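Local coordinates for protein heme peroxidase (Bacteroides thetaiotaomicron, PDB 2GVK) that probably uses a bound heme to reduce peroxides while oxidising dyes and other substrates, as a dye-decolorizing (DyP-type) peroxidase, at residues Q21-S35 with L132-R146. Numbering follows the deposited sequence.
Sequences QGENVIFIVYNLTDS and LKGAVVSVDETHGFR
Tyr30 meets Val136 through a CH-pi contact. Val136 CG2 sits over one face of the Tyr30 ring, 3.7 Å from its centroid, and Ile28 CG2 covers the opposite face. Leu132 CD1 approaches Tyr30 CE2 at 3.8 Å. Ile28 CG1 lies alongside Glu141 CG, both on the face that also carries Ile26 and His143. The Glu141 chain is extended, with CG anti to the backbone N (chi1 -179°). His143 NE2 donates a nearly straight 2.6 Å hydrogen bond to Glu141 OE2, which lies near the ring plane. Glu141 OE1 is hydrogen-bonded to Ser255 OG of the second subunit. An alanine in place of Glu141 would probably leave His143 NE2 without this acceptor and its ring freer to turn. Val29 O accepts from both Val139 N and Asp140 N, a classic beta bulge that shifts the register by one before Tyr30. At one end, Thr33 OG1 donates to Gly134 O at 2.7 Å, on a lone pair in the carbonyl plane. At the other, Arg146 N donates to Glu23 O. Water 1 accepts from Arg146 NH1 and probably donates to Gly22 O, while Arg146 NH2 hydrogen-bonds Asn58 O of the third subunit. Strand 136-145, outermost in the sheet within this chain, pairs antiparallel with strand 24-32, as fourth and first strands do in the ferredoxin-like halves of DyP-type peroxidases.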
loop_
_atom_site.group_PDB
_atom_site.type_symbol
_atom_site.label_atom_id
_atom_site.label_comp_id
_atom_site.label_asym_id
_atom_site.label_seq_id
_atom_site.Cartn_x
_atom_site.Cartn_y
_atom_site.Cartn_z
ATOM N N GLN A 21 -5.872 15.906 8.775
ATOM C CA GLN A 21 -5.925 16.597 7.494
ATOM C C GLN A 21 -5.762 15.621 6.336
ATOM O O GLN A 21 -4.837 14.809 6.316
ATOM C CB GLN A 21 -4.846 17.680 7.425
ATOM C CG GLN A 21 -4.620 18.415 8.736
ATOM C CD GLN A 21 -3.158 18.733 8.981
ATOM O OE1 GLN A 21 -2.329 18.600 8.079
ATOM N NE2 GLN A 21 -2.836 19.153 10.198
ATOM N N GLY A 22 -6.672 15.709 5.373
ATOM C CA GLY A 22 -6.680 14.829 4.252
ATOM C C GLY A 22 -5.498 15.029 3.347
ATOM O O GLY A 22 -4.730 16.003 3.483
ATOM N N GLU A 23 -5.344 14.124 2.432
ATOM C CA GLU A 23 -4.324 14.229 1.412
ATOM C C GLU A 23 -4.784 15.225 0.343
ATOM O O GLU A 23 -3.972 15.933 -0.257
ATOM C CB GLU A 23 -4.068 12.860 0.790
ATOM C CG GLU A 23 -2.844 12.775 -0.111
ATOM C CD GLU A 23 -1.542 12.891 0.652
ATOM O OE1 GLU A 23 -1.498 12.451 1.816
ATOM O OE2 GLU A 23 -0.562 13.428 0.091
ATOM N N ASN A 24 -6.103 15.230 0.091
ATOM C CA ASN A 24 -6.746 16.103 -0.899
ATOM C C ASN A 24 -7.924 16.730 -0.239
ATOM O O ASN A 24 -8.629 16.064 0.493
ATOM C CB ASN A 24 -7.215 15.293 -2.100
ATOM C CG ASN A 24 -6.091 14.562 -2.761
ATOM O OD1 ASN A 24 -5.363 15.129 -3.591
ATOM N ND2 ASN A 24 -5.886 13.311 -2.360
ATOM N N VAL A 25 -8.147 18.010 -0.491
ATOM C CA VAL A 25 -9.220 18.736 0.190
ATOM C C VAL A 25 -9.913 19.725 -0.721
ATOM O O VAL A 25 -9.305 20.325 -1.562
ATOM C CB VAL A 25 -8.680 19.492 1.477
ATOM C CG1 VAL A 25 -7.701 20.572 1.101
ATOM C CG2 VAL A 25 -9.834 20.078 2.295
ATOM N N ILE A 26 -11.227 19.836 -0.542
ATOM C CA ILE A 26 -12.019 20.854 -1.192
ATOM C C ILE A 26 -12.716 21.651 -0.121
ATOM O O ILE A 26 -13.324 21.077 0.799
ATOM C CB ILE A 26 -13.095 20.263 -2.131
ATOM C CG1 ILE A 26 -12.452 19.485 -3.268
ATOM C CG2 ILE A 26 -13.950 21.386 -2.687
ATOM C CD1 ILE A 26 -13.438 18.854 -4.211
ATOM N N PHE A 27 -12.525 22.959 -0.153
ATOM C CA PHE A 27 -13.283 23.898 0.717
ATOM C C PHE A 27 -14.258 24.675 -0.160
ATOM O O PHE A 27 -13.838 25.407 -1.064
ATOM C CB PHE A 27 -12.365 24.907 1.420
ATOM C CG PHE A 27 -11.283 24.287 2.253
ATOM C CD1 PHE A 27 -11.512 23.953 3.566
ATOM C CD2 PHE A 27 -9.987 24.166 1.751
ATOM C CE1 PHE A 27 -10.475 23.469 4.357
ATOM C CE2 PHE A 27 -8.982 23.668 2.526
ATOM C CZ PHE A 27 -9.226 23.354 3.846
ATOM N N ILE A 28 -15.551 24.528 0.105
ATOM C CA ILE A 28 -16.573 25.280 -0.622
ATOM C C ILE A 28 -17.404 26.137 0.334
ATOM O O ILE A 28 -17.928 25.645 1.318
ATOM C CB ILE A 28 -17.518 24.336 -1.391
ATOM C CG1 ILE A 28 -16.777 23.679 -2.551
ATOM C CG2 ILE A 28 -18.684 25.081 -1.902
ATOM C CD1 ILE A 28 -17.530 22.539 -3.182
ATOM N N VAL A 29 -17.502 27.432 0.029
ATOM C CA VAL A 29 -18.387 28.317 0.732
ATOM C C VAL A 29 -19.441 28.812 -0.246
ATOM O O VAL A 29 -19.118 29.305 -1.332
ATOM C CB VAL A 29 -17.639 29.511 1.357
ATOM C CG1 VAL A 29 -18.608 30.493 1.993
ATOM C CG2 VAL A 29 -16.650 29.010 2.382
ATOM N N TYR A 30 -20.696 28.603 0.125
ATOM C CA TYR A 30 -21.839 29.017 -0.663
ATOM C C TYR A 30 -22.592 30.131 0.044
ATOM O O TYR A 30 -22.689 30.139 1.274
ATOM C CB TYR A 30 -22.816 27.861 -0.805
ATOM C CG TYR A 30 -22.434 26.753 -1.762
ATOM C CD1 TYR A 30 -22.285 27.004 -3.101
ATOM C CD2 TYR A 30 -22.493 25.419 -1.356
ATOM C CE1 TYR A 30 -22.088 25.962 -4.020
ATOM C CE2 TYR A 30 -22.292 24.384 -2.261
ATOM C CZ TYR A 30 -22.086 24.669 -3.587
ATOM O OH TYR A 30 -21.950 23.651 -4.502
ATOM N N ASN A 31 -23.221 31.007 -0.735
ATOM C CA ASN A 31 -24.282 31.859 -0.226
ATOM C C ASN A 31 -25.621 31.306 -0.689
ATOM O O ASN A 31 -25.722 30.740 -1.764
ATOM C CB ASN A 31 -24.139 33.283 -0.736
ATOM C CG ASN A 31 -23.288 34.156 0.168
ATOM O OD1 ASN A 31 -22.916 33.763 1.274
ATOM N ND2 ASN A 31 -22.961 35.362 -0.318
ATOM N N LEU A 32 -26.643 31.473 0.136
ATOM C CA LEU A 32 -27.993 31.105 -0.239
ATOM C C LEU A 32 -28.563 32.100 -1.223
ATOM O O LEU A 32 -28.295 33.283 -1.127
ATOM C CB LEU A 32 -28.897 31.067 0.999
ATOM C CG LEU A 32 -28.494 30.102 2.106
ATOM C CD1 LEU A 32 -29.426 30.272 3.276
ATOM C CD2 LEU A 32 -28.500 28.675 1.606
ATOM N N THR A 33 -29.418 31.611 -2.119
ATOM C CA THR A 33 -30.214 32.481 -2.989
ATOM C C THR A 33 -31.603 32.685 -2.396
ATOM O O THR A 33 -32.002 31.984 -1.467
ATOM C CB THR A 33 -30.405 31.870 -4.375
ATOM O OG1 THR A 33 -31.270 30.720 -4.282
ATOM C CG2 THR A 33 -29.088 31.474 -4.977
ATOM N N ASP A 34 -32.381 33.562 -3.028
ATOM C CA ASP A 34 -33.739 33.846 -2.570
ATOM C C ASP A 34 -34.786 33.024 -3.324
ATOM O O ASP A 34 -35.954 33.380 -3.360
ATOM C CB ASP A 34 -34.049 35.335 -2.717
ATOM C CG ASP A 34 -33.499 36.155 -1.577
ATOM O OD1 ASP A 34 -33.084 35.564 -0.557
ATOM O OD2 ASP A 34 -33.516 37.404 -1.681
ATOM N N SER A 35 -34.379 31.921 -3.900
ATOM C CA SER A 35 -35.321 31.098 -4.660
ATOM C C SER A 35 -36.374 30.460 -3.733
ATOM O O SER A 35 -36.129 30.256 -2.559
ATOM C CB SER A 35 -34.601 30.026 -5.432
ATOM O OG SER A 35 -34.411 28.865 -4.656
ATOM N N LEU A 132 -28.190 21.077 -4.656
ATOM C CA LEU A 132 -28.374 22.470 -4.247
ATOM C C LEU A 132 -28.621 23.409 -5.415
ATOM O O LEU A 132 -28.713 24.622 -5.222
ATOM C CB LEU A 132 -27.152 22.953 -3.457
ATOM C CG LEU A 132 -26.968 22.277 -2.096
ATOM C CD1 LEU A 132 -25.584 22.564 -1.521
ATOM C CD2 LEU A 132 -28.063 22.717 -1.127
ATOM N N LYS A 133 -28.797 22.848 -6.618
ATOM C CA LYS A 133 -28.956 23.658 -7.832
ATOM C C LYS A 133 -30.084 24.679 -7.669
ATOM O O LYS A 133 -31.218 24.313 -7.404
ATOM C CB LYS A 133 -29.239 22.747 -9.045
ATOM C CG LYS A 133 -29.082 23.430 -10.375
ATOM C CD LYS A 133 -27.610 23.563 -10.758
ATOM N N GLY A 134 -29.745 25.960 -7.828
ATOM C CA GLY A 134 -30.727 27.047 -7.740
ATOM C C GLY A 134 -30.836 27.654 -6.359
ATOM O O GLY A 134 -31.340 28.777 -6.207
ATOM N N ALA A 135 -30.348 26.927 -5.361
ATOM C CA ALA A 135 -30.447 27.330 -3.934
ATOM C C ALA A 135 -29.209 28.068 -3.452
ATOM O O ALA A 135 -29.238 28.739 -2.387
ATOM C CB ALA A 135 -30.676 26.098 -3.070
ATOM N N VAL A 136 -28.124 27.955 -4.207
ATOM C CA VAL A 136 -26.849 28.530 -3.789
ATOM C C VAL A 136 -26.068 29.182 -4.917
ATOM O O VAL A 136 -26.300 28.904 -6.108
ATOM C CB VAL A 136 -25.895 27.423 -3.140
ATOM C CG1 VAL A 136 -26.510 26.860 -1.862
ATOM C CG2 VAL A 136 -25.595 26.333 -4.130
ATOM N N VAL A 137 -25.167 30.071 -4.523
ATOM C CA VAL A 137 -24.171 30.621 -5.421
ATOM C C VAL A 137 -22.797 30.477 -4.747
ATOM O O VAL A 137 -22.690 30.567 -3.519
ATOM C CB VAL A 137 -24.466 32.111 -5.768
ATOM C CG1 VAL A 137 -25.591 32.204 -6.790
ATOM C CG2 VAL A 137 -24.824 32.887 -4.539
ATOM N N SER A 138 -21.765 30.211 -5.543
ATOM C CA SER A 138 -20.407 30.040 -5.008
ATOM C C SER A 138 -19.811 31.350 -4.524
ATOM O O SER A 138 -19.771 32.320 -5.263
ATOM C CB SER A 138 -19.491 29.459 -6.069
ATOM O OG SER A 138 -18.214 29.186 -5.520
ATOM N N VAL A 139 -19.361 31.367 -3.267
ATOM C CA VAL A 139 -18.577 32.453 -2.744
ATOM C C VAL A 139 -17.089 32.151 -2.930
ATOM O O VAL A 139 -16.346 32.987 -3.381
ATOM C CB VAL A 139 -18.889 32.716 -1.234
ATOM C CG1 VAL A 139 -17.963 33.763 -0.669
ATOM C CG2 VAL A 139 -20.317 33.128 -1.070
ATOM N N ASP A 140 -16.678 30.941 -2.575
ATOM C CA ASP A 140 -15.304 30.500 -2.798
ATOM C C ASP A 140 -15.231 28.996 -2.906
ATOM O O ASP A 140 -15.954 28.273 -2.213
ATOM C CB ASP A 140 -14.383 30.941 -1.651
ATOM C CG ASP A 140 -12.937 30.546 -1.893
ATOM O OD1 ASP A 140 -12.329 31.128 -2.809
ATOM O OD2 ASP A 140 -12.460 29.537 -1.282
ATOM N N GLU A 141 -14.393 28.529 -3.819
ATOM C CA GLU A 141 -13.956 27.126 -3.840
ATOM C C GLU A 141 -12.457 27.091 -3.918
ATOM O O GLU A 141 -11.856 27.738 -4.782
ATOM C CB GLU A 141 -14.553 26.364 -5.018
ATOM C CG GLU A 141 -14.139 24.898 -5.060
ATOM C CD GLU A 141 -14.946 24.058 -6.074
ATOM O OE1 GLU A 141 -16.066 24.472 -6.459
ATOM O OE2 GLU A 141 -14.429 22.997 -6.505
ATOM N N THR A 142 -11.850 26.419 -2.963
ATOM C CA THR A 142 -10.416 26.262 -2.931
ATOM C C THR A 142 -10.069 24.791 -2.815
ATOM O O THR A 142 -10.680 24.040 -2.022
ATOM C CB THR A 142 -9.789 27.040 -1.747
ATOM O OG1 THR A 142 -10.094 28.442 -1.875
ATOM C CG2 THR A 142 -8.284 26.866 -1.722
ATOM N N HIS A 143 -9.110 24.362 -3.629
ATOM C CA HIS A 143 -8.615 23.006 -3.574
ATOM C C HIS A 143 -7.272 22.989 -2.903
ATOM O O HIS A 143 -6.382 23.739 -3.276
ATOM C CB HIS A 143 -8.488 22.430 -4.967
ATOM C CG HIS A 143 -9.765 22.408 -5.724
ATOM N ND1 HIS A 143 -9.816 22.252 -7.087
ATOM C CD2 HIS A 143 -11.041 22.590 -5.318
ATOM C CE1 HIS A 143 -11.078 22.298 -7.484
ATOM N NE2 HIS A 143 -11.837 22.509 -6.430
ATOM N N GLY A 144 -7.113 22.105 -1.937
ATOM C CA GLY A 144 -5.858 21.993 -1.192
ATOM C C GLY A 144 -5.241 20.619 -1.301
ATOM O O GLY A 144 -5.851 19.678 -1.830
ATOM N N PHE A 145 -4.008 20.502 -0.831
ATOM C CA PHE A 145 -3.274 19.244 -0.901
ATOM C C PHE A 145 -2.350 19.145 0.270
ATOM O O PHE A 145 -1.854 20.160 0.759
ATOM C CB PHE A 145 -2.458 19.170 -2.203
ATOM C CG PHE A 145 -1.558 20.353 -2.422
ATOM C CD1 PHE A 145 -2.019 21.481 -3.061
ATOM C CD2 PHE A 145 -0.253 20.348 -1.939
ATOM C CE1 PHE A 145 -1.194 22.586 -3.218
ATOM C CE2 PHE A 145 0.553 21.421 -2.101
ATOM C CZ PHE A 145 0.093 22.546 -2.740
ATOM N N ARG A 146 -2.082 17.923 0.704
ATOM C CA ARG A 146 -1.046 17.680 1.701
ATOM C C ARG A 146 0.304 17.826 1.026
ATOM O O ARG A 146 0.524 17.338 -0.096
ATOM C CB ARG A 146 -1.199 16.292 2.301
ATOM C CG ARG A 146 -0.328 16.039 3.501
ATOM C CD ARG A 146 -0.600 14.645 4.075
ATOM N NE ARG A 146 0.438 14.227 5.032
ATOM C CZ ARG A 146 0.437 14.576 6.284
ATOM N NH1 ARG A 146 -0.501 15.373 6.729
ATOM N NH2 ARG A 146 1.406 14.163 7.101
HETATM O O HOH W 1 -2.694 16.837 5.216
HETATM O O HOH W 2 -0.528 15.748 -1.943
HETATM O O HOH W 3 -5.216 17.673 -4.379
HETATM O O HOH W 4 -13.800 28.078 0.472
#